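PDB 1WMI: type II toxin-antitoxin system RelE/ParE family toxin from Pyrococcus horikoshii, which probably acts as the RelE-type toxin of a type II toxin-antitoxin pair, presumably blocking translation until restrained by its antitoxin partner. Local coordinates for residues Y57-G62 / V66-N71; R30-Y35 / E41-I46; R24-F29 / I77-L82. All blocks are in the same frame, centred on the assembly; numbering follows the deposited sequence.

Interaction 1. Residues Y57-G62 / V66-N71; sequences YRARLG and VIYSVN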
loop_
_atom_site.group_PDB
_atom_site.type_symbol
_atom_site.label_atom_id
_atom_site.label_comp_id
_atom_site.label_asym_id
_atom_site.label_seq_id
_atom_site.Cartn_x
_atom_site.Cartn_y
_atom_site.Cartn_z
ATOM N N TYR A 57 0.386 -11.046 -5.215
ATOM C CA TYR A 57 -0.080 -9.854 -4.532
ATOM C C TYR A 57 0.246 -9.934 -3.047
ATOM O O TYR A 57 0.558 -11.005 -2.527
ATOM C CB TYR A 57 -1.601 -9.724 -4.701
ATOM C CG TYR A 57 -2.059 -9.460 -6.121
ATOM C CD1 TYR A 57 -2.009 -8.177 -6.661
ATOM C CD2 TYR A 57 -2.533 -10.497 -6.929
ATOM C CE1 TYR A 57 -2.418 -7.930 -7.958
ATOM C CE2 TYR A 57 -2.945 -10.257 -8.234
ATOM C CZ TYR A 57 -2.884 -8.968 -8.738
ATOM O OH TYR A 57 -3.303 -8.703 -10.016
ATOM N N ARG A 58 0.189 -8.788 -2.380
ATOM C CA ARG A 58 0.410 -8.720 -0.944
ATOM C C ARG A 58 -0.737 -7.924 -0.355
ATOM O O ARG A 58 -0.956 -6.768 -0.728
ATOM C CB ARG A 58 1.715 -8.009 -0.582
ATOM C CG ARG A 58 1.921 -7.947 0.934
ATOM C CD ARG A 58 2.252 -6.545 1.420
ATOM N NE ARG A 58 1.243 -5.563 1.034
ATOM C CZ ARG A 58 1.414 -4.250 1.134
ATOM N NH1 ARG A 58 0.449 -3.421 0.765
ATOM N NH2 ARG A 58 2.554 -3.766 1.598
ATOM N N ALA A 59 -1.468 -8.544 0.561
ATOM C CA ALA A 59 -2.584 -7.882 1.212
ATOM C C ALA A 59 -2.223 -7.638 2.662
ATOM O O ALA A 59 -1.516 -8.436 3.284
ATOM C CB ALA A 59 -3.834 -8.737 1.125
ATOM N N ARG A 60 -2.706 -6.524 3.194
ATOM C CA ARG A 60 -2.447 -6.172 4.577
ATOM C C ARG A 60 -3.746 -6.333 5.376
ATOM O O ARG A 60 -4.769 -5.706 5.073
ATOM C CB ARG A 60 -1.913 -4.732 4.650
ATOM C CG ARG A 60 -1.382 -4.323 6.016
ATOM C CD ARG A 60 -0.717 -2.952 5.977
ATOM N NE ARG A 60 0.558 -2.969 5.263
ATOM C CZ ARG A 60 1.646 -3.617 5.676
ATOM N NH1 ARG A 60 2.761 -3.568 4.958
ATOM N NH2 ARG A 60 1.626 -4.313 6.809
ATOM N N LEU A 61 -3.712 -7.204 6.380
ATOM C CA LEU A 61 -4.887 -7.427 7.205
ATOM C C LEU A 61 -4.745 -6.763 8.569
ATOM O O LEU A 61 -5.560 -6.973 9.462
ATOM C CB LEU A 61 -5.144 -8.929 7.367
ATOM C CG LEU A 61 -5.930 -9.609 6.235
ATOM C CD1 LEU A 61 -5.172 -9.514 4.918
ATOM C CD2 LEU A 61 -6.179 -11.057 6.600
ATOM N N GLY A 62 -3.708 -5.946 8.720
ATOM C CA GLY A 62 -3.481 -5.268 9.985
ATOM C C GLY A 62 -2.196 -5.729 10.649
ATOM O O GLY A 62 -1.103 -5.319 10.252
ATOM N N VAL A 66 -0.661 -10.978 4.016
ATOM C CA VAL A 66 -0.865 -12.238 3.323
ATOM C C VAL A 66 -0.476 -12.068 1.862
ATOM O O VAL A 66 -0.834 -11.069 1.229
ATOM C CB VAL A 66 -2.344 -12.718 3.404
ATOM C CG1 VAL A 66 -2.810 -12.769 4.851
ATOM C CG2 VAL A 66 -3.234 -11.803 2.602
ATOM N N ILE A 67 0.281 -13.029 1.340
ATOM C CA ILE A 67 0.696 -13.013 -0.058
ATOM C C ILE A 67 -0.061 -14.111 -0.795
ATOM O O ILE A 67 -0.134 -15.249 -0.332
ATOM C CB ILE A 67 2.214 -13.244 -0.208
ATOM C CG1 ILE A 67 2.979 -12.143 0.525
ATOM C CG2 ILE A 67 2.598 -13.222 -1.681
ATOM C CD1 ILE A 67 4.488 -12.153 0.259
ATOM N N TYR A 68 -0.626 -13.767 -1.946
ATOM C CA TYR A 68 -1.414 -14.722 -2.708
ATOM C C TYR A 68 -1.263 -14.548 -4.204
ATOM O O TYR A 68 -0.743 -13.538 -4.674
ATOM C CB TYR A 68 -2.894 -14.593 -2.324
ATOM C CG TYR A 68 -3.548 -13.273 -2.694
ATOM C CD1 TYR A 68 -4.259 -13.134 -3.881
ATOM C CD2 TYR A 68 -3.494 -12.181 -1.828
ATOM C CE1 TYR A 68 -4.910 -11.942 -4.200
ATOM C CE2 TYR A 68 -4.139 -10.986 -2.135
ATOM C CZ TYR A 68 -4.849 -10.875 -3.323
ATOM O OH TYR A 68 -5.506 -9.706 -3.624
ATOM N N SER A 69 -1.717 -15.545 -4.952
ATOM C CA SER A 69 -1.645 -15.490 -6.399
ATOM C C SER A 69 -3.036 -15.517 -7.006
ATOM O O SER A 69 -3.981 -16.025 -6.405
ATOM C CB SER A 69 -0.836 -16.665 -6.932
ATOM O OG SER A 69 -1.381 -17.890 -6.487
ATOM N N VAL A 70 -3.154 -14.955 -8.201
ATOM C CA VAL A 70 -4.423 -14.932 -8.907
ATOM C C VAL A 70 -4.191 -15.516 -10.285
ATOM O O VAL A 70 -3.383 -15.006 -11.064
ATOM C CB VAL A 70 -4.986 -13.490 -9.060
ATOM C CG1 VAL A 70 -6.285 -13.514 -9.876
ATOM C CG2 VAL A 70 -5.245 -12.885 -7.699
ATOM N N ASN A 71 -4.884 -16.612 -10.562
ATOM C CA ASN A 71 -4.797 -17.283 -11.848
ATOM C C ASN A 71 -6.082 -16.858 -12.530
ATOM O O ASN A 71 -7.150 -17.410 -12.260
ATOM C CB ASN A 71 -4.782 -18.795 -11.652
ATOM C CG ASN A 71 -4.411 -19.545 -12.911
ATOM O OD1 ASN A 71 -4.298 -18.960 -13.984
ATOM N ND2 ASN A 71 -4.228 -20.853 -12.787
#

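Interaction 2. Residues R30-Y35 / E41-I46; sequences RDILEY and EKFDVI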
loop_
_atom_site.group_PDB
_atom_site.type_symbol
_atom_site.label_atom_id
_atom_site.label_comp_id
_atom_site.label_asym_id
_atom_site.label_seq_id
_atom_site.Cartn_x
_atom_site.Cartn_y
_atom_site.Cartn_z
ATOM N N ARG A 30 -11.215 -13.747 2.739
ATOM C CA ARG A 30 -11.525 -14.873 1.856
ATOM C C ARG A 30 -12.862 -14.644 1.144
ATOM O O ARG A 30 -12.986 -14.869 -0.059
ATOM C CB ARG A 30 -11.623 -16.177 2.651
ATOM C CG ARG A 30 -12.164 -17.344 1.831
ATOM C CD ARG A 30 -12.850 -18.400 2.700
ATOM N NE ARG A 30 -13.980 -17.839 3.435
ATOM C CZ ARG A 30 -14.709 -18.497 4.335
ATOM N NH1 ARG A 30 -15.710 -17.876 4.938
ATOM N NH2 ARG A 30 -14.442 -19.767 4.631
ATOM N N ASP A 31 -13.865 -14.210 1.898
ATOM C CA ASP A 31 -15.189 -13.970 1.325
ATOM C C ASP A 31 -15.135 -12.890 0.241
ATOM O O ASP A 31 -15.777 -13.005 -0.803
ATOM C CB ASP A 31 -16.175 -13.564 2.431
ATOM C CG ASP A 31 -16.557 -14.730 3.334
ATOM O OD1 ASP A 31 -17.196 -14.491 4.380
ATOM O OD2 ASP A 31 -16.231 -15.887 2.998
ATOM N N ILE A 32 -14.363 -11.837 0.489
ATOM C CA ILE A 32 -14.243 -10.759 -0.482
ATOM C C ILE A 32 -13.433 -11.195 -1.702
ATOM O O ILE A 32 -13.762 -10.856 -2.841
ATOM C CB ILE A 32 -13.605 -9.513 0.167
ATOM C CG1 ILE A 32 -14.585 -8.927 1.189
ATOM C CG2 ILE A 32 -13.240 -8.500 -0.901
ATOM C CD1 ILE A 32 -14.044 -7.809 2.026
ATOM N N LEU A 33 -12.379 -11.957 -1.462
ATOM C CA LEU A 33 -11.516 -12.454 -2.533
ATOM C C LEU A 33 -12.291 -13.239 -3.605
ATOM O O LEU A 33 -11.958 -13.189 -4.798
ATOM C CB LEU A 33 -10.424 -13.337 -1.917
ATOM C CG LEU A 33 -8.967 -12.863 -1.958
ATOM C CD1 LEU A 33 -8.870 -11.360 -1.730
ATOM C CD2 LEU A 33 -8.180 -13.640 -0.918
ATOM N N GLU A 34 -13.327 -13.959 -3.180
ATOM C CA GLU A 34 -14.129 -14.746 -4.110
ATOM C C GLU A 34 -14.896 -13.889 -5.117
ATOM O O GLU A 34 -15.280 -14.373 -6.177
ATOM C CB GLU A 34 -15.087 -15.658 -3.339
ATOM C CG GLU A 34 -14.349 -16.758 -2.588
ATOM C CD GLU A 34 -15.242 -17.549 -1.653
ATOM O OE1 GLU A 34 -14.728 -18.467 -0.982
ATOM O OE2 GLU A 34 -16.451 -17.258 -1.582
ATOM N N TYR A 35 -15.116 -12.622 -4.787
ATOM C CA TYR A 35 -15.802 -11.718 -5.701
ATOM C C TYR A 35 -14.827 -10.751 -6.354
ATOM O O TYR A 35 -14.912 -10.481 -7.553
ATOM C CB TYR A 35 -16.867 -10.907 -4.962
ATOM C CG TYR A 35 -18.082 -11.698 -4.566
ATOM C CD1 TYR A 35 -18.873 -12.320 -5.523
ATOM C CD2 TYR A 35 -18.464 -11.793 -3.231
ATOM C CE1 TYR A 35 -20.030 -13.015 -5.159
ATOM C CE2 TYR A 35 -19.608 -12.481 -2.857
ATOM C CZ TYR A 35 -20.389 -13.089 -3.825
ATOM O OH TYR A 35 -21.531 -13.761 -3.449
ATOM N N GLU A 41 -8.364 -1.089 -2.108
ATOM C CA GLU A 41 -8.716 -0.128 -1.070
ATOM C C GLU A 41 -8.855 -0.696 0.334
ATOM O O GLU A 41 -8.222 -0.211 1.276
ATOM C CB GLU A 41 -10.023 0.570 -1.442
ATOM C CG GLU A 41 -10.003 2.079 -1.282
ATOM C CD GLU A 41 -9.807 2.796 -2.605
ATOM O OE1 GLU A 41 -10.609 2.548 -3.530
ATOM O OE2 GLU A 41 -8.863 3.607 -2.723
ATOM N N LYS A 42 -9.683 -1.725 0.471
ATOM C CA LYS A 42 -9.940 -2.318 1.775
ATOM C C LYS A 42 -8.772 -3.070 2.391
ATOM O O LYS A 42 -8.678 -3.162 3.613
ATOM C CB LYS A 42 -11.161 -3.238 1.695
ATOM C CG LYS A 42 -11.709 -3.677 3.049
ATOM C CD LYS A 42 -13.202 -3.954 2.953
ATOM C CE LYS A 42 -13.975 -2.696 2.560
ATOM N NZ LYS A 42 -15.372 -3.022 2.183
ATOM N N PHE A 43 -7.880 -3.600 1.562
ATOM C CA PHE A 43 -6.756 -4.350 2.095
ATOM C C PHE A 43 -5.373 -3.868 1.681
ATOM O O PHE A 43 -4.406 -4.631 1.734
ATOM C CB PHE A 43 -6.931 -5.826 1.747
ATOM C CG PHE A 43 -8.091 -6.469 2.442
ATOM C CD1 PHE A 43 -8.023 -6.755 3.801
ATOM C CD2 PHE A 43 -9.262 -6.762 1.752
ATOM C CE1 PHE A 43 -9.101 -7.324 4.468
ATOM C CE2 PHE A 43 -10.348 -7.332 2.409
ATOM C CZ PHE A 43 -10.265 -7.614 3.774
ATOM N N ASP A 44 -5.286 -2.610 1.255
ATOM C CA ASP A 44 -4.012 -1.991 0.874
ATOM C C ASP A 44 -3.147 -2.945 0.058
ATOM O O ASP A 44 -1.931 -3.005 0.235
ATOM C CB ASP A 44 -3.266 -1.578 2.148
ATOM C CG ASP A 44 -2.330 -0.402 1.932
ATOM O OD1 ASP A 44 -2.157 0.035 0.770
ATOM O OD2 ASP A 44 -1.762 0.088 2.936
ATOM N N VAL A 45 -3.775 -3.685 -0.844
ATOM C CA VAL A 45 -3.058 -4.656 -1.653
ATOM C C VAL A 45 -2.182 -4.059 -2.754
ATOM O O VAL A 45 -2.532 -3.045 -3.362
ATOM C CB VAL A 45 -4.049 -5.657 -2.302
ATOM C CG1 VAL A 45 -4.976 -6.244 -1.241
ATOM C CG2 VAL A 45 -4.858 -4.963 -3.362
ATOM N N ILE A 46 -1.042 -4.705 -3.003
ATOM C CA ILE A 46 -0.118 -4.281 -4.052
ATOM C C ILE A 46 0.266 -5.472 -4.930
ATOM O O ILE A 46 0.383 -6.599 -4.442
ATOM C CB ILE A 46 1.178 -3.693 -3.473
ATOM C CG1 ILE A 46 1.886 -4.744 -2.613
ATOM C CG2 ILE A 46 0.870 -2.439 -2.675
ATOM C CD1 ILE A 46 3.254 -4.314 -2.128
#

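Interaction 3. Residues R24-F29 / I77-L82; sequences RRFLEF and IKILKL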
loop_
_atom_site.group_PDB
_atom_site.type_symbol
_atom_site.label_atom_id
_atom_site.label_comp_id
_atom_site.label_asym_id
_atom_site.label_seq_id
_atom_site.Cartn_x
_atom_site.Cartn_y
_atom_site.Cartn_z
ATOM N N ARG A 24 -11.182 -14.061 12.133
ATOM C CA ARG A 24 -12.444 -13.591 11.573
ATOM C C ARG A 24 -12.181 -12.681 10.369
ATOM O O ARG A 24 -12.860 -12.770 9.342
ATOM C CB ARG A 24 -13.212 -12.839 12.661
ATOM C CG ARG A 24 -14.669 -12.551 12.363
ATOM C CD ARG A 24 -15.326 -11.954 13.595
ATOM N NE ARG A 24 -15.431 -12.915 14.692
ATOM C CZ ARG A 24 -15.011 -12.691 15.934
ATOM N NH1 ARG A 24 -15.161 -13.628 16.861
ATOM N NH2 ARG A 24 -14.426 -11.540 16.248
ATOM N N ARG A 25 -11.171 -11.830 10.502
ATOM C CA ARG A 25 -10.784 -10.884 9.457
ATOM C C ARG A 25 -10.282 -11.638 8.225
ATOM O O ARG A 25 -10.528 -11.239 7.077
ATOM C CB ARG A 25 -9.680 -9.957 9.993
ATOM C CG ARG A 25 -9.671 -8.546 9.402
ATOM C CD ARG A 25 -8.493 -7.746 9.954
ATOM N NE ARG A 25 -8.434 -7.805 11.415
ATOM C CZ ARG A 25 -9.124 -7.017 12.233
ATOM N NH1 ARG A 25 -9.009 -7.154 13.550
ATOM N NH2 ARG A 25 -9.913 -6.079 11.735
ATOM N N PHE A 26 -9.578 -12.737 8.471
ATOM C CA PHE A 26 -9.052 -13.544 7.383
ATOM C C PHE A 26 -10.203 -14.134 6.581
ATOM O O PHE A 26 -10.167 -14.147 5.350
ATOM C CB PHE A 26 -8.153 -14.661 7.924
ATOM C CG PHE A 26 -7.610 -15.562 6.855
ATOM C CD1 PHE A 26 -8.316 -16.685 6.441
ATOM C CD2 PHE A 26 -6.409 -15.264 6.230
ATOM C CE1 PHE A 26 -7.823 -17.500 5.412
ATOM C CE2 PHE A 26 -5.915 -16.067 5.208
ATOM C CZ PHE A 26 -6.621 -17.184 4.799
ATOM N N LEU A 27 -11.221 -14.621 7.285
ATOM C CA LEU A 27 -12.382 -15.197 6.627
ATOM C C LEU A 27 -13.108 -14.136 5.796
ATOM O O LEU A 27 -13.646 -14.450 4.735
ATOM C CB LEU A 27 -13.340 -15.805 7.655
ATOM C CG LEU A 27 -12.869 -17.028 8.456
ATOM C CD1 LEU A 27 -14.024 -17.563 9.280
ATOM C CD2 LEU A 27 -12.373 -18.118 7.516
ATOM N N GLU A 28 -13.126 -12.887 6.269
ATOM C CA GLU A 28 -13.791 -11.837 5.502
ATOM C C GLU A 28 -12.976 -11.581 4.247
ATOM O O GLU A 28 -13.525 -11.356 3.168
ATOM C CB GLU A 28 -13.919 -10.527 6.287
ATOM C CG GLU A 28 -14.676 -9.477 5.475
ATOM C CD GLU A 28 -14.550 -8.069 6.011
ATOM O OE1 GLU A 28 -13.415 -7.543 6.074
ATOM O OE2 GLU A 28 -15.594 -7.483 6.358
ATOM N N PHE A 29 -11.654 -11.620 4.399
ATOM C CA PHE A 29 -10.747 -11.419 3.281
ATOM C C PHE A 29 -11.026 -12.521 2.262
ATOM O O PHE A 29 -11.079 -12.261 1.069
ATOM C CB PHE A 29 -9.298 -11.476 3.769
ATOM C CG PHE A 29 -8.274 -11.265 2.692
ATOM C CD1 PHE A 29 -8.326 -10.143 1.868
ATOM C CD2 PHE A 29 -7.219 -12.159 2.540
ATOM C CE1 PHE A 29 -7.344 -9.912 0.915
ATOM C CE2 PHE A 29 -6.230 -11.936 1.590
ATOM C CZ PHE A 29 -6.294 -10.811 0.778
ATOM N N ILE A 77 -7.532 -18.364 -6.775
ATOM C CA ILE A 77 -6.759 -17.491 -5.903
ATOM C C ILE A 77 -6.125 -18.388 -4.852
ATOM O O ILE A 77 -6.808 -19.178 -4.199
ATOM C CB ILE A 77 -7.659 -16.445 -5.209
ATOM C CG1 ILE A 77 -8.280 -15.524 -6.266
ATOM C CG2 ILE A 77 -6.848 -15.638 -4.199
ATOM C CD1 ILE A 77 -9.061 -14.369 -5.691
ATOM N N LYS A 78 -4.815 -18.289 -4.693
ATOM C CA LYS A 78 -4.149 -19.136 -3.722
ATOM C C LYS A 78 -3.470 -18.282 -2.690
ATOM O O LYS A 78 -2.755 -17.345 -3.034
ATOM C CB LYS A 78 -3.104 -20.029 -4.399
ATOM C CG LYS A 78 -3.654 -20.959 -5.467
ATOM C CD LYS A 78 -2.554 -21.841 -6.044
ATOM C CE LYS A 78 -3.044 -22.621 -7.242
ATOM N NZ LYS A 78 -1.976 -23.510 -7.765
ATOM N N ILE A 79 -3.724 -18.600 -1.424
ATOM C CA ILE A 79 -3.102 -17.891 -0.321
ATOM C C ILE A 79 -1.770 -18.612 -0.149
ATOM O O ILE A 79 -1.728 -19.745 0.319
ATOM C CB ILE A 79 -3.935 -18.021 0.979
ATOM C CG1 ILE A 79 -5.382 -17.571 0.727
ATOM C CG2 ILE A 79 -3.283 -17.217 2.104
ATOM C CD1 ILE A 79 -5.539 -16.127 0.317
ATOM N N LEU A 80 -0.689 -17.961 -0.556
ATOM C CA LEU A 80 0.637 -18.556 -0.465
ATOM C C LEU A 80 1.267 -18.547 0.926
ATOM O O LEU A 80 1.692 -19.595 1.413
ATOM C CB LEU A 80 1.580 -17.890 -1.470
ATOM C CG LEU A 80 1.308 -18.203 -2.949
ATOM C CD1 LEU A 80 1.041 -19.697 -3.129
ATOM C CD2 LEU A 80 0.117 -17.423 -3.425
ATOM N N LYS A 81 1.347 -17.383 1.567
ATOM C CA LYS A 81 1.942 -17.320 2.899
ATOM C C LYS A 81 1.599 -16.062 3.685
ATOM O O LYS A 81 1.008 -15.120 3.156
ATOM C CB LYS A 81 3.466 -17.445 2.810
ATOM C CG LYS A 81 4.147 -16.226 2.220
ATOM C CD LYS A 81 5.651 -16.296 2.382
ATOM C CE LYS A 81 6.062 -16.275 3.846
ATOM N NZ LYS A 81 7.553 -16.254 3.978
ATOM N N LEU A 82 1.978 -16.069 4.962
ATOM C CA LEU A 82 1.727 -14.948 5.861
ATOM C C LEU A 82 3.047 -14.306 6.231
ATOM O O LEU A 82 4.096 -14.944 6.149
ATOM C CB LEU A 82 1.045 -15.430 7.138
ATOM C CG LEU A 82 -0.209 -16.284 6.980
ATOM C CD1 LEU A 82 -0.766 -16.623 8.356
ATOM C CD2 LEU A 82 -1.239 -15.532 6.149
#

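Interaction 1. Residues Y57-G62 / V66-N71
Tyr57, Arg58 and Ala59 pair in turn with Tyr68, Ile67 and Val66 in an antiparallel beta hairpin, whose strands, 54-60 and 65-71, are neighbours in the five-stranded mixed sheet of this RelE/ParE toxin. Tyr57-Tyr68 and Ala59-Val66 are hydrogen-bonded pairs; Arg58-Ile67 between them is non-hydrogen-bonded. At the turn end Ala59 N gives Val66 O a short, almost straight bond of 2.7 Å (179° at the hydrogen), and Val66 N returns one to Ala59 O. At the other end Tyr57 N reaches Tyr68 O at 2.8 Å, whereas Tyr68 N meets Tyr57 O at 3.1 Å from above the carbonyl plane.

Tyr57 and Tyr68 meet on one face of the hairpin. Tyr68 CG lies between its backbone N and carbonyl carbon (chi1 65°), a torsion that swings the ring over to the neighbouring strand, where Tyr57 CB rests on one ring face, 3.9 Å from the centroid, as a CH-pi contact. Ala59 CB meets the same ring at its edge. The two rings are tilted by 31°, an oblique pair. The Tyr68 hydroxyl is hydrogen-bonded to Pro37 O, outside the hairpin.

On the reverse face, the Arg58 guanidinium forms a salt bridge with an acidic side chain of another protein's chain and a second with Asp44 of the second subunit. Aliphatic contacts on the tyrosine face finish the hairpin: Val70 CG2 sits 3.5 Å from Tyr57 CE2, and Leu61 CD1 approaches Val66 CG2 to 3.8 Å. That same Val66 CG2 is pressed to 3.5 Å from Ala59 CB, tighter than usual for two methyls.

Interaction 2. Residues R30-Y35 / E41-I46
Ile32 meets Phe43 and Lys42 through its long branch, joining the last turn of helix 20-33 to the short, weakly bonded helical turn near 41-43. Its CB already points at the second segment but stays 4.5 Å from Phe43 CE2. CG1, anti to the carbonyl carbon (chi1 -68°), continues outward, and with chi2 extended at 173° the branch delivers CD1 to the contact. There the methyl does two things: it meets the edge of the Phe43 ring, close to the ring plane, with CD1 3.7 Å from Phe43 CE2, and it touches the Lys42 chain, CD1 lying 4.1 Å from Lys42 CD. The isoleucine and lysine chains cross at about a right angle. Lys42 CG in turn lies above one face of the Phe43 ring, offset toward the rim, so that ring is held at its edge by the helix and on a face by its own neighbour. No polar bond links the segments.

Polar side chains nearby work within the helix or across subunits. Arg30 NH1 forms a salt bridge to Asp31 OD2 at 2.8 Å, tilted out of the carboxylate plane, while Arg30 NH2 bonds to the backbone of another protein's chain. Asp44, the positive-phi residue after the turn, gives its carboxylate to Arg60 and Arg58 of the second subunit.

Phe43 meets Phe29 of helix 20-33 edge-to-face, Pro39 lies against Ile32, and the backbones of Phe43 and Ile46 bond to Arg60 and Arg58, placing the contact between helix 20-33 and the end of strand 54-60 near Arg60, where the chain enters strand 46-49.

Interaction 3. Residues R24-F29 / I77-L82
Phe29 and Ile79 bring their CA atoms to 10.6 Å, the nearest approach of segment 24-29 to segment 77-82, a spacing spanned entirely by side chains. This is helix-on-sheet packing of an alpha/beta fold: the helix lies against one face of the mixed sheet of the RelE/ParE toxin, and strand 76-83 runs between the parallel strand 4-8 and the antiparallel strand 65-71.

Two phenylalanines, three positions apart on the helix, reach down to a single isoleucine. Each has its CG anti to the backbone N (chi1 178° in Phe26, -179° in Phe29), which projects the rings between helix and sheet. Ile79 answers with two different methyls. Its CG2 comes in at the edge of the Phe26 ring, near the ring plane, 4.2 Å from CE2; its CD1 lies obliquely beside the Phe29 ring, 4.4 Å from CE2 there. With chi2 at -62° the long branch is bent, and CD1 reaches Phe29 while CG2 meets Phe26. The contacts are purely apolar and loose by van der Waals standards, and Val11 and Ile7 add to the cover of Ile79, as Leu15 and Ile7 do for Phe26.

Beyond Ile79 the strand carries a classic beta bulge, in which Leu80 and Lys81 both face Ile67 of the adjoining strand. Lys78 and Leu80 extend from the reverse face of the sheet, where aromatic packing from another protein's chain meets both and Lys78 NZ bonds to that chain's backbone. On the helix side, past the bulge, Leu82 approaches the same Phe26 ring more distantly, its CD2 4.8 Å from Phe26 CE2.

How the interactions relate
Interactions 1 and 3 share the sheet: their centres lie 7 Å apart, and strands 65-71 and 76-83 are joined by probable hydrogen bonds such as Ile67 O to Leu80 N (2.8 Å). Interaction 2 uses the same helix as interaction 3, with Leu33 CD2 3.8 Å from Ile79 CD1 and Phe43 CE2 3.5 Å from Phe29 CD1. It also continues into interaction 1, since Ala59 CB lies 3.6 Å from Val45 CG1. Phe29 is the common element, touching Ala59, Leu61 and Val66 of the hairpin. Phe29, Phe43 and Ile79 connect the three in the apolar layer between helix and sheet, with interaction 2 at its partly buried margin, while the far face of the sheet meets another protein, presumably the antitoxin.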